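Local atomic coordinates of fructose-bisphosphate aldolase class I (Thermoproteus tenax, PDB entry 1W8S), a protein that belongs to the class I aldolases of the DeoC/LacD family, folds as a TIM barrel and binds 1,6-di-O-phosphono-beta-D-fructofuranose in its pocket. Residues Arg15-Ile20 against Gly219-Gly224; Glu159-Ala164 against Lys179-Pro184; Tyr163-Ala168 against Ser188-Val193. The protein carries 2 engineered substitutions. All blocks are in the same frame, centred on the assembly; numbering follows the deposited sequence.

Contact 1 of 3, residues Arg15-Ile20 against Gly219-Gly224; sequences RGKSII and GVLEAG
K17, just before strand 18-22, reaches to the last turn of helix 210-222, where its aliphatic part meets L221. The two side chains cross obliquely, and the nearest atoms are K17 CD and L221 CD2, 4.1 Å apart. On the lysine, CG lies beside the backbone N, and a bend at chi2 (-53°) turns the chain; beyond this bend it is extended and carries NZ past the leucine methyl, near the helix C terminus. On L221, CD2 is the branch that turns toward the lysine.

The ammonium group of K17 is hydrogen-bonded to A225 O, just beyond the segment, with G224 O farther off at 4.5 Å from K17 NZ. A water placed between K17 NZ and L221 O would bridge the two, although its 2.4 Å separation from NZ is too short to be relied on. L221 O also accepts the backbone N of G224 at 3.0 Å, part of the Schellman motif at the helix C terminus, in which G224 has left helical geometry with a positive phi (97°). V251 of helix 240-253 touches K17 as well.

No direct hydrogen bond joins the two segments. The contact therefore combines modest apolar cover of the lysine chain with a cationic tip near a helix C terminus, where it would probably be stabilised by the outward-facing carbonyls and the helix dipole.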
ATOM      1  N   ARG E  15      -5.740 -15.674 -40.418  1.00 15.15           N
ATOM      2  CA  ARG E  15      -6.810 -16.071 -41.330  1.00 15.52           C
ATOM      3  C   ARG E  15      -8.006 -15.127 -41.267  1.00 15.24           C
ATOM      4  O   ARG E  15      -9.002 -15.340 -41.960  1.00 15.45           O
ATOM      5  CB  ARG E  15      -7.234 -17.531 -41.090  1.00 15.65           C
ATOM      6  CG  ARG E  15      -6.221 -18.539 -41.595  1.00 16.58           C
ATOM      7  CD  ARG E  15      -6.235 -19.862 -40.857  1.00 19.06           C
ATOM      8  NE  ARG E  15      -5.895 -19.709 -39.445  1.00 19.74           N
ATOM      9  CZ  ARG E  15      -5.739 -20.724 -38.601  1.00 19.90           C
ATOM     10  NH1 ARG E  15      -5.409 -20.490 -37.345  1.00 19.73           N
ATOM     11  NH2 ARG E  15      -5.891 -21.975 -39.023  1.00 20.55           N
ATOM     12  N   GLY E  16      -7.902 -14.076 -40.455  1.00 13.96           N
ATOM     13  CA  GLY E  16      -8.903 -13.027 -40.398  1.00 14.01           C
ATOM     14  C   GLY E  16      -9.814 -13.103 -39.182  1.00 14.20           C
ATOM     15  O   GLY E  16     -10.527 -12.138 -38.907  1.00 14.35           O
ATOM     16  N   LYS E  17      -9.810 -14.277 -38.526  1.00 13.69           N
ATOM     17  CA  LYS E  17     -10.554 -14.574 -37.311  1.00 13.60           C
ATOM     18  C   LYS E  17      -9.590 -15.375 -36.436  1.00 13.18           C
ATOM     19  O   LYS E  17      -8.591 -15.900 -36.945  1.00 13.24           O
ATOM     20  CB  LYS E  17     -11.805 -15.427 -37.605  1.00 14.25           C
ATOM     21  CG  LYS E  17     -12.915 -14.768 -38.437  1.00 14.65           C
ATOM     22  CD  LYS E  17     -13.367 -13.432 -37.863  1.00 16.40           C
ATOM     23  CE  LYS E  17     -14.267 -12.647 -38.826  1.00 21.09           C
ATOM     24  NZ  LYS E  17     -14.873 -11.520 -38.054  1.00 23.82           N
ATOM     25  N   SER E  18      -9.902 -15.509 -35.152  1.00 12.14           N
ATOM     26  CA  SER E  18      -8.970 -16.096 -34.208  1.00 12.95           C
ATOM     27  C   SER E  18      -9.648 -17.104 -33.272  1.00 12.92           C
ATOM     28  O   SER E  18     -10.783 -16.906 -32.848  1.00 12.84           O
ATOM     29  CB  SER E  18      -8.301 -14.964 -33.407  1.00 13.35           C
ATOM     30  OG  SER E  18      -7.389 -15.446 -32.407  1.00 14.45           O
ATOM     31  N   ILE E  19      -8.963 -18.212 -33.006  1.00 12.39           N
ATOM     32  CA  ILE E  19      -9.332 -19.107 -31.927  1.00 12.50           C
ATOM     33  C   ILE E  19      -8.112 -19.246 -31.039  1.00 12.19           C
ATOM     34  O   ILE E  19      -7.054 -19.635 -31.503  1.00 11.23           O
ATOM     35  CB  ILE E  19      -9.750 -20.504 -32.414  1.00 12.88           C
ATOM     36  CG1 ILE E  19     -10.907 -20.423 -33.407  1.00 12.91           C
ATOM     37  CG2 ILE E  19     -10.131 -21.357 -31.209  1.00 13.73           C
ATOM     38  CD1 ILE E  19     -11.349 -21.754 -33.946  1.00 15.88           C
ATOM     39  N   ILE E  20      -8.295 -18.940 -29.764  1.00 12.38           N
ATOM     40  CA  ILE E  20      -7.235 -19.030 -28.770  1.00 13.29           C
ATOM     41  C   ILE E  20      -7.652 -20.080 -27.780  1.00 12.58           C
ATOM     42  O   ILE E  20      -8.767 -20.045 -27.312  1.00 12.48           O
ATOM     43  CB  ILE E  20      -7.077 -17.686 -28.038  1.00 13.11           C
ATOM     44  CG1 ILE E  20      -6.705 -16.569 -29.007  1.00 14.36           C
ATOM     45  CG2 ILE E  20      -6.019 -17.804 -26.974  1.00 15.63           C
ATOM     46  CD1 ILE E  20      -5.476 -16.830 -29.730  1.00 15.20           C
ATOM     47  N   GLY E 219     -23.282 -16.776 -33.429  1.00 15.06           N
ATOM     48  CA  GLY E 219     -23.757 -15.478 -32.981  1.00 14.79           C
ATOM     49  C   GLY E 219     -22.624 -14.488 -32.808  1.00 14.17           C
ATOM     50  O   GLY E 219     -22.707 -13.341 -33.225  1.00 13.77           O
ATOM     51  N   VAL E 220     -21.549 -14.941 -32.173  1.00 14.07           N
ATOM     52  CA  VAL E 220     -20.380 -14.098 -31.921  1.00 14.81           C
ATOM     53  C   VAL E 220     -19.794 -13.555 -33.234  1.00 14.89           C
ATOM     54  O   VAL E 220     -19.461 -12.368 -33.357  1.00 14.54           O
ATOM     55  CB  VAL E 220     -19.315 -14.919 -31.140  1.00 14.60           C
ATOM     56  CG1 VAL E 220     -17.938 -14.325 -31.246  1.00 15.99           C
ATOM     57  CG2 VAL E 220     -19.742 -15.061 -29.678  1.00 16.05           C
ATOM     58  N   LEU E 221     -19.671 -14.434 -34.210  1.00 15.54           N
ATOM     59  CA  LEU E 221     -19.138 -14.046 -35.515  1.00 15.78           C
ATOM     60  C   LEU E 221     -20.084 -13.109 -36.282  1.00 15.82           C
ATOM     61  O   LEU E 221     -19.623 -12.201 -36.937  1.00 15.36           O
ATOM     62  CB  LEU E 221     -18.811 -15.280 -36.345  1.00 16.32           C
ATOM     63  CG  LEU E 221     -17.710 -16.178 -35.777  1.00 16.84           C
ATOM     64  CD1 LEU E 221     -17.748 -17.544 -36.448  1.00 17.92           C
ATOM     65  CD2 LEU E 221     -16.334 -15.495 -35.929  1.00 17.55           C
ATOM     66  N   GLU E 222     -21.390 -13.332 -36.194  1.00 16.38           N
ATOM     67  CA  GLU E 222     -22.396 -12.457 -36.826  1.00 16.97           C
ATOM     68  C   GLU E 222     -22.363 -11.057 -36.260  1.00 17.03           C
ATOM     69  O   GLU E 222     -22.644 -10.086 -36.960  1.00 16.60           O
ATOM     70  CB  GLU E 222     -23.801 -13.001 -36.595  1.00 17.47           C
ATOM     71  CG  GLU E 222     -24.132 -14.208 -37.445  1.00 21.00           C
ATOM     72  CD  GLU E 222     -25.616 -14.480 -37.514  1.00 23.28           C
ATOM     73  OE1 GLU E 222     -26.350 -14.092 -36.576  1.00 24.11           O
ATOM     74  OE2 GLU E 222     -26.046 -15.077 -38.519  1.00 26.95           O
ATOM     75  N   ALA E 223     -22.021 -10.981 -34.974  1.00 16.06           N
ATOM     76  CA  ALA E 223     -21.941  -9.728 -34.244  1.00 16.32           C
ATOM     77  C   ALA E 223     -20.665  -8.999 -34.624  1.00 15.87           C
ATOM     78  O   ALA E 223     -20.509  -7.847 -34.303  1.00 16.59           O
ATOM     79  CB  ALA E 223     -21.946  -9.980 -32.770  1.00 16.47           C
ATOM     80  N   GLY E 224     -19.760  -9.675 -35.314  1.00 15.39           N
ATOM     81  CA  GLY E 224     -18.582  -9.013 -35.862  1.00 16.29           C
ATOM     82  C   GLY E 224     -17.371  -9.158 -34.962  1.00 15.43           C
ATOM     83  O   GLY E 224     -16.360  -8.472 -35.127  1.00 17.33           O
TER
HETATM   84  O   HOH W   1     -17.055 -11.629 -37.039  1.00 39.93           O

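Contact 2 of 3, residues Glu159-Ala164 against Lys179-Pro184; sequences EIVAYA and KYTGDP
V161, on helix 158-171, points into the turn that follows strand 175-179 and touches both K179 and T181. The apolar part of the contact is the meeting of V161 with the T181 methyl: V161 CB lies 3.6 Å from T181 CG2, and V161 CG2 lies 3.7 Å from the same atom. T181 puts this methyl opposite its own carbonyl carbon (chi1 54° for OG1), which separates the branches: CG2 packs on the valine, while OG1 is hydrogen-bonded to T186 OG1. F187 and A190 of helix 184-193 add further apolar cover to V161.

The second kind of contact sets carbon against oxygen. V161 brings both methyls to the K179 carbonyl, CG1 at 3.1 Å and CG2 at 3.4 Å from K179 O. This is tight packing around a buried oxygen that has no hydrogen-bonding partner in the model, and no hydrogen bond crosses between the segments.

Other polar and aromatic contacts shape the turn itself. G182 N stands 3.3 Å above the centre of the Y180 ring, whose own neighbour F187 meets it edge-to-face. D183 occupies the N-cap of helix 184-193.

The lysine side chain leads away from the helix: K179 NZ forms salt bridges with E155 and with O6P of the bound 1,6-di-O-phosphono-beta-D-fructofuranose. The arrangement is that of a beta-alpha loop at the C-terminal mouth of a TIM barrel, where a pocket residue sits at the junction of strand and loop and a flanking helix packs against its backbone.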
ATOM      1  N   GLU E 159     -25.878  -4.568 -21.258  1.00 13.56           N
ATOM      2  CA  GLU E 159     -25.234  -3.329 -20.833  1.00 13.67           C
ATOM      3  C   GLU E 159     -23.959  -3.565 -20.024  1.00 12.48           C
ATOM      4  O   GLU E 159     -23.057  -2.735 -20.040  1.00 12.63           O
ATOM      5  CB  GLU E 159     -26.247  -2.485 -20.050  1.00 14.89           C
ATOM      6  CG  GLU E 159     -26.541  -2.954 -18.636  1.00 18.14           C
ATOM      7  CD  GLU E 159     -27.640  -3.998 -18.491  1.00 22.22           C
ATOM      8  OE1 GLU E 159     -28.197  -4.510 -19.504  1.00 22.18           O
ATOM      9  OE2 GLU E 159     -27.936  -4.297 -17.307  1.00 27.45           O
ATOM     10  N   ILE E 160     -23.864  -4.713 -19.352  1.00 11.69           N
ATOM     11  CA  ILE E 160     -22.655  -5.059 -18.604  1.00 11.72           C
ATOM     12  C   ILE E 160     -21.570  -5.479 -19.577  1.00 11.62           C
ATOM     13  O   ILE E 160     -20.410  -5.060 -19.471  1.00 10.57           O
ATOM     14  CB  ILE E 160     -22.950  -6.182 -17.546  1.00 12.08           C
ATOM     15  CG1 ILE E 160     -23.961  -5.710 -16.509  1.00 13.05           C
ATOM     16  CG2 ILE E 160     -21.682  -6.654 -16.883  1.00 13.66           C
ATOM     17  CD1 ILE E 160     -23.514  -4.553 -15.704  1.00 14.38           C
ATOM     18  N   VAL E 161     -21.934  -6.276 -20.585  1.00 10.56           N
ATOM     19  CA  VAL E 161     -20.914  -6.705 -21.550  1.00 11.46           C
ATOM     20  C   VAL E 161     -20.422  -5.526 -22.414  1.00 11.62           C
ATOM     21  O   VAL E 161     -19.234  -5.402 -22.690  1.00 10.75           O
ATOM     22  CB  VAL E 161     -21.439  -7.877 -22.424  1.00 11.53           C
ATOM     23  CG1 VAL E 161     -20.529  -8.185 -23.583  1.00 10.35           C
ATOM     24  CG2 VAL E 161     -21.686  -9.131 -21.547  1.00 12.12           C
ATOM     25  N   ALA E 162     -21.340  -4.693 -22.906  1.00 11.36           N
ATOM     26  CA  ALA E 162     -20.917  -3.472 -23.601  1.00 11.64           C
ATOM     27  C   ALA E 162     -20.014  -2.582 -22.709  1.00 11.31           C
ATOM     28  O   ALA E 162     -19.016  -2.030 -23.194  1.00 11.13           O
ATOM     29  CB  ALA E 162     -22.115  -2.715 -24.113  1.00 12.35           C
ATOM     30  N   TYR E 163     -20.325  -2.473 -21.417  1.00 10.50           N
ATOM     31  CA  TYR E 163     -19.481  -1.684 -20.484  1.00 10.56           C
ATOM     32  C   TYR E 163     -18.104  -2.336 -20.420  1.00 10.37           C
ATOM     33  O   TYR E 163     -17.065  -1.664 -20.535  1.00 11.87           O
ATOM     34  CB  TYR E 163     -20.136  -1.557 -19.107  1.00 10.47           C
ATOM     35  CG  TYR E 163     -19.824  -0.290 -18.288  1.00 10.55           C
ATOM     36  CD1 TYR E 163     -20.690   0.122 -17.272  1.00 11.24           C
ATOM     37  CD2 TYR E 163     -18.672   0.481 -18.517  1.00 10.46           C
ATOM     38  CE1 TYR E 163     -20.420   1.276 -16.501  1.00 12.52           C
ATOM     39  CE2 TYR E 163     -18.401   1.637 -17.765  1.00 12.45           C
ATOM     40  CZ  TYR E 163     -19.260   2.029 -16.759  1.00 10.32           C
ATOM     41  OH  TYR E 163     -18.965   3.163 -16.006  1.00 13.83           O
ATOM     42  N   ALA E 164     -18.081  -3.657 -20.329  1.00 10.45           N
ATOM     43  CA  ALA E 164     -16.830  -4.379 -20.212  1.00 10.75           C
ATOM     44  C   ALA E 164     -15.943  -4.045 -21.410  1.00 11.62           C
ATOM     45  O   ALA E 164     -14.757  -3.784 -21.277  1.00 12.75           O
ATOM     46  CB  ALA E 164     -17.093  -5.854 -20.153  1.00 10.86           C
ATOM     47  N   LYS E 179     -17.399 -11.615 -22.111  1.00 14.15           N
ATOM     48  CA  LYS E 179     -18.445 -12.641 -22.097  1.00 13.83           C
ATOM     49  C   LYS E 179     -19.496 -12.372 -23.167  1.00 13.82           C
ATOM     50  O   LYS E 179     -19.797 -11.235 -23.502  1.00 13.51           O
ATOM     51  CB  LYS E 179     -19.117 -12.694 -20.697  1.00 13.72           C
ATOM     52  CG  LYS E 179     -18.122 -13.181 -19.599  1.00 17.34           C
ATOM     53  CD  LYS E 179     -18.787 -13.579 -18.271  1.00 18.93           C
ATOM     54  CE  LYS E 179     -17.798 -14.404 -17.433  1.00 20.74           C
ATOM     55  NZ  LYS E 179     -18.318 -14.870 -16.097  1.00 24.12           N
ATOM     56  N   TYR E 180     -20.071 -13.444 -23.683  1.00 13.98           N
ATOM     57  CA  TYR E 180     -21.145 -13.369 -24.645  1.00 13.93           C
ATOM     58  C   TYR E 180     -22.462 -13.015 -23.948  1.00 13.76           C
ATOM     59  O   TYR E 180     -22.740 -13.505 -22.846  1.00 13.60           O
ATOM     60  CB  TYR E 180     -21.266 -14.738 -25.351  1.00 14.37           C
ATOM     61  CG  TYR E 180     -22.206 -14.768 -26.525  1.00 13.23           C
ATOM     62  CD1 TYR E 180     -22.205 -13.753 -27.477  1.00 13.97           C
ATOM     63  CD2 TYR E 180     -23.081 -15.836 -26.713  1.00 14.93           C
ATOM     64  CE1 TYR E 180     -23.064 -13.770 -28.557  1.00 13.81           C
ATOM     65  CE2 TYR E 180     -23.956 -15.858 -27.811  1.00 12.75           C
ATOM     66  CZ  TYR E 180     -23.938 -14.817 -28.725  1.00 13.74           C
ATOM     67  OH  TYR E 180     -24.793 -14.819 -29.817  1.00 12.29           O
ATOM     68  N   THR E 181     -23.267 -12.164 -24.598  1.00 14.03           N
ATOM     69  CA  THR E 181     -24.597 -11.813 -24.103  1.00 14.10           C
ATOM     70  C   THR E 181     -25.664 -12.882 -24.366  1.00 15.04           C
ATOM     71  O   THR E 181     -26.758 -12.816 -23.795  1.00 14.94           O
ATOM     72  CB  THR E 181     -25.078 -10.495 -24.737  1.00 14.96           C
ATOM     73  OG1 THR E 181     -25.005 -10.572 -26.190  1.00 12.62           O
ATOM     74  CG2 THR E 181     -24.158  -9.330 -24.285  1.00 13.57           C
ATOM     75  N   GLY E 182     -25.379 -13.831 -25.260  1.00 15.37           N
ATOM     76  CA  GLY E 182     -26.363 -14.847 -25.630  1.00 16.16           C
ATOM     77  C   GLY E 182     -27.148 -14.535 -26.900  1.00 16.88           C
ATOM     78  O   GLY E 182     -28.023 -15.304 -27.299  1.00 16.25           O
ATOM     79  N   ASP E 183     -26.851 -13.407 -27.535  1.00 17.56           N
ATOM     80  CA  ASP E 183     -27.485 -13.068 -28.798  1.00 18.30           C
ATOM     81  C   ASP E 183     -26.677 -12.046 -29.599  1.00 18.13           C
ATOM     82  O   ASP E 183     -26.041 -11.148 -29.033  1.00 17.44           O
ATOM     83  CB  ASP E 183     -28.929 -12.603 -28.603  1.00 19.25           C
ATOM     84  CG  ASP E 183     -29.033 -11.138 -28.293  1.00 20.86           C
ATOM     85  OD1 ASP E 183     -28.922 -10.801 -27.092  1.00 23.86           O
ATOM     86  OD2 ASP E 183     -29.242 -10.270 -29.181  1.00 20.55           O
ATOM     87  N   PRO E 184     -26.675 -12.212 -30.918  1.00 17.85           N
ATOM     88  CA  PRO E 184     -25.831 -11.375 -31.772  1.00 17.78           C
ATOM     89  C   PRO E 184     -26.197  -9.904 -31.796  1.00 17.16           C
ATOM     90  O   PRO E 184     -25.288  -9.110 -31.986  1.00 16.62           O
ATOM     91  CB  PRO E 184     -25.982 -12.011 -33.170  1.00 17.90           C
ATOM     92  CG  PRO E 184     -27.218 -12.845 -33.116  1.00 18.90           C
ATOM     93  CD  PRO E 184     -27.397 -13.244 -31.686  1.00 18.22           C
TER

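Contact 3 of 3, residues Tyr163-Ala168 against Ser188-Val193; sequences YAARIA and SWAVKV
The R166 guanidinium meets V193 at its edge, where V193 O lies tilted 19° from the guanidinium plane. NH1 donates to V193 O at 3.0 Å, with an N-H...O angle of 150°, and reaches the oxygen in the carbonyl plane, on a lone pair. The other flat group, the W189 ring, carries V193 CG1 on one face, 3.6 Å above its centre, so the valine is held between its own helix's tryptophan and the neighbouring helix.

A bend at chi2 swings the arginine toward the C-terminal turn of helix 184-193 and brings R166 CD within 3.4 Å of V193 O. NE forms a salt bridge with E170 of the same helix, while NH1, besides V193 O, also bonds A41 O of the second subunit.

The axes of 163-168 and 188-193 run nearly parallel (13°) and approach to 8.1 Å. A165 CB rests on A190 O at 3.5 Å and is 4.2 Å from V193 CG2; I178 of the barrel strand lies against both alanines. Small side chains thus bring two neighbouring barrel helices close together, while one buried arginine satisfies a carbonyl at a helix end and links that end to the subunit interface.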
ATOM      1  N   TYR E 163     -20.325  -2.473 -21.417  1.00 10.50           N
ATOM      2  CA  TYR E 163     -19.481  -1.684 -20.484  1.00 10.56           C
ATOM      3  C   TYR E 163     -18.104  -2.336 -20.420  1.00 10.37           C
ATOM      4  O   TYR E 163     -17.065  -1.664 -20.535  1.00 11.87           O
ATOM      5  CB  TYR E 163     -20.136  -1.557 -19.107  1.00 10.47           C
ATOM      6  CG  TYR E 163     -19.824  -0.290 -18.288  1.00 10.55           C
ATOM      7  CD1 TYR E 163     -20.690   0.122 -17.272  1.00 11.24           C
ATOM      8  CD2 TYR E 163     -18.672   0.481 -18.517  1.00 10.46           C
ATOM      9  CE1 TYR E 163     -20.420   1.276 -16.501  1.00 12.52           C
ATOM     10  CE2 TYR E 163     -18.401   1.637 -17.765  1.00 12.45           C
ATOM     11  CZ  TYR E 163     -19.260   2.029 -16.759  1.00 10.32           C
ATOM     12  OH  TYR E 163     -18.965   3.163 -16.006  1.00 13.83           O
ATOM     13  N   ALA E 164     -18.081  -3.657 -20.329  1.00 10.45           N
ATOM     14  CA  ALA E 164     -16.830  -4.379 -20.212  1.00 10.75           C
ATOM     15  C   ALA E 164     -15.943  -4.045 -21.410  1.00 11.62           C
ATOM     16  O   ALA E 164     -14.757  -3.784 -21.277  1.00 12.75           O
ATOM     17  CB  ALA E 164     -17.093  -5.854 -20.153  1.00 10.86           C
ATOM     18  N   ALA E 165     -16.542  -4.078 -22.586  1.00 10.92           N
ATOM     19  CA  ALA E 165     -15.835  -3.867 -23.826  1.00 11.95           C
ATOM     20  C   ALA E 165     -15.313  -2.432 -23.896  1.00 11.69           C
ATOM     21  O   ALA E 165     -14.166  -2.192 -24.283  1.00 11.94           O
ATOM     22  CB  ALA E 165     -16.767  -4.149 -24.997  1.00 12.24           C
ATOM     23  N   ARG E 166     -16.144  -1.476 -23.521  1.00 11.87           N
ATOM     24  CA  ARG E 166     -15.753  -0.079 -23.682  1.00 11.98           C
ATOM     25  C   ARG E 166     -14.586   0.192 -22.707  1.00 12.37           C
ATOM     26  O   ARG E 166     -13.636   0.884 -23.069  1.00 11.91           O
ATOM     27  CB  ARG E 166     -16.894   0.901 -23.421  1.00 12.12           C
ATOM     28  CG  ARG E 166     -16.506   2.362 -23.705  1.00 11.50           C
ATOM     29  CD  ARG E 166     -15.837   2.582 -25.052  1.00 13.55           C
ATOM     30  NE  ARG E 166     -15.741   3.995 -25.388  1.00 13.99           N
ATOM     31  CZ  ARG E 166     -16.111   4.537 -26.548  1.00 13.91           C
ATOM     32  NH1 ARG E 166     -16.597   3.801 -27.554  1.00 14.97           N
ATOM     33  NH2 ARG E 166     -16.003   5.830 -26.711  1.00 13.27           N
ATOM     34  N   ILE E 167     -14.669  -0.334 -21.488  1.00 11.80           N
ATOM     35  CA  ILE E 167     -13.597  -0.107 -20.486  1.00 13.36           C
ATOM     36  C   ILE E 167     -12.249  -0.610 -21.012  1.00 13.31           C
ATOM     37  O   ILE E 167     -11.221   0.038 -20.854  1.00 14.56           O
ATOM     38  CB  ILE E 167     -13.921  -0.786 -19.162  1.00 13.07           C
ATOM     39  CG1 ILE E 167     -15.087  -0.114 -18.466  1.00 14.09           C
ATOM     40  CG2 ILE E 167     -12.709  -0.715 -18.216  1.00 14.18           C
ATOM     41  CD1 ILE E 167     -15.772  -0.999 -17.429  1.00 14.62           C
ATOM     42  N   ALA E 168     -12.255  -1.758 -21.679  1.00 14.42           N
ATOM     43  CA  ALA E 168     -11.027  -2.328 -22.198  1.00 13.90           C
ATOM     44  C   ALA E 168     -10.405  -1.419 -23.254  1.00 14.86           C
ATOM     45  O   ALA E 168      -9.211  -1.174 -23.245  1.00 14.36           O
ATOM     46  CB  ALA E 168     -11.275  -3.701 -22.726  1.00 13.70           C
ATOM     47  N   SER E 188     -23.347  -7.370 -30.801  1.00 13.44           N
ATOM     48  CA  SER E 188     -22.823  -6.445 -31.826  1.00 13.79           C
ATOM     49  C   SER E 188     -22.672  -5.009 -31.287  1.00 13.97           C
ATOM     50  O   SER E 188     -21.830  -4.270 -31.776  1.00 14.72           O
ATOM     51  CB  SER E 188     -23.719  -6.443 -33.072  1.00 14.05           C
ATOM     52  OG  SER E 188     -24.966  -5.927 -32.722  1.00 15.89           O
ATOM     53  N   TRP E 189     -23.497  -4.603 -30.314  1.00 13.83           N
ATOM     54  CA  TRP E 189     -23.338  -3.294 -29.663  1.00 13.82           C
ATOM     55  C   TRP E 189     -22.014  -3.259 -28.849  1.00 13.64           C
ATOM     56  O   TRP E 189     -21.291  -2.268 -28.849  1.00 12.90           O
ATOM     57  CB  TRP E 189     -24.531  -2.973 -28.744  1.00 14.05           C
ATOM     58  CG  TRP E 189     -24.400  -1.680 -27.939  1.00 14.62           C
ATOM     59  CD1 TRP E 189     -24.426  -1.549 -26.571  1.00 16.43           C
ATOM     60  CD2 TRP E 189     -24.258  -0.356 -28.457  1.00 15.49           C
ATOM     61  NE1 TRP E 189     -24.266  -0.229 -26.214  1.00 15.80           N
ATOM     62  CE2 TRP E 189     -24.175   0.527 -27.354  1.00 16.36           C
ATOM     63  CE3 TRP E 189     -24.193   0.182 -29.748  1.00 17.71           C
ATOM     64  CZ2 TRP E 189     -24.029   1.905 -27.506  1.00 14.70           C
ATOM     65  CZ3 TRP E 189     -24.051   1.559 -29.894  1.00 18.29           C
ATOM     66  CH2 TRP E 189     -23.969   2.400 -28.783  1.00 16.95           C
ATOM     67  N   ALA E 190     -21.714  -4.340 -28.145  1.00 14.01           N
ATOM     68  CA  ALA E 190     -20.432  -4.464 -27.452  1.00 13.57           C
ATOM     69  C   ALA E 190     -19.242  -4.362 -28.391  1.00 13.74           C
ATOM     70  O   ALA E 190     -18.276  -3.640 -28.135  1.00 14.03           O
ATOM     71  CB  ALA E 190     -20.390  -5.786 -26.691  1.00 14.05           C
ATOM     72  N   VAL E 191     -19.308  -5.100 -29.496  1.00 14.12           N
ATOM     73  CA  VAL E 191     -18.299  -5.051 -30.535  1.00 14.29           C
ATOM     74  C   VAL E 191     -18.187  -3.649 -31.104  1.00 15.20           C
ATOM     75  O   VAL E 191     -17.078  -3.181 -31.375  1.00 14.93           O
ATOM     76  CB  VAL E 191     -18.642  -6.075 -31.649  1.00 14.94           C
ATOM     77  CG1 VAL E 191     -17.719  -5.929 -32.877  1.00 15.33           C
ATOM     78  CG2 VAL E 191     -18.590  -7.497 -31.083  1.00 13.12           C
ATOM     79  N   LYS E 192     -19.327  -2.979 -31.314  1.00 15.59           N
ATOM     80  CA  LYS E 192     -19.286  -1.636 -31.874  1.00 16.32           C
ATOM     81  C   LYS E 192     -18.558  -0.668 -30.954  1.00 15.53           C
ATOM     82  O   LYS E 192     -17.697   0.096 -31.402  1.00 15.11           O
ATOM     83  CB  LYS E 192     -20.679  -1.097 -32.193  1.00 17.13           C
ATOM     84  CG  LYS E 192     -20.650   0.336 -32.784  1.00 19.88           C
ATOM     85  CD  LYS E 192     -22.046   0.859 -33.110  1.00 25.06           C
ATOM     86  CE  LYS E 192     -22.007   2.324 -33.621  1.00 26.85           C
ATOM     87  NZ  LYS E 192     -23.169   2.574 -34.518  1.00 29.48           N
ATOM     88  N   VAL E 193     -18.856  -0.716 -29.660  1.00 15.24           N
ATOM     89  CA  VAL E 193     -18.301   0.268 -28.745  1.00 15.15           C
ATOM     90  C   VAL E 193     -16.815   0.007 -28.458  1.00 15.41           C
ATOM     91  O   VAL E 193     -16.120   0.894 -27.966  1.00 14.73           O
ATOM     92  CB  VAL E 193     -19.099   0.359 -27.403  1.00 15.61           C
ATOM     93  CG1 VAL E 193     -20.532   0.730 -27.657  1.00 16.50           C
ATOM     94  CG2 VAL E 193     -18.988  -0.935 -26.620  1.00 16.01           C
TER

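How the contacts relate
From the N terminus, contact 1 is the first to open and the last to close: it spans almost the whole barrel, tying the chain just before and at the first barrel strand to the end of helix 210-222, which precedes strand 227-230. Contacts 2 and 3 both lie within that span. Both start from the same stretch of helix 158-171, sharing Y163 and A164; contact 2 closes first, at 179-184, and contact 3 next, at 188-193. Together they tie helix 158-171 to the loop after strand 175-179 and to helix 184-193, with A162 packing on W189 between them. Contact 1 touches this region through Y180, P184, S188 and V191.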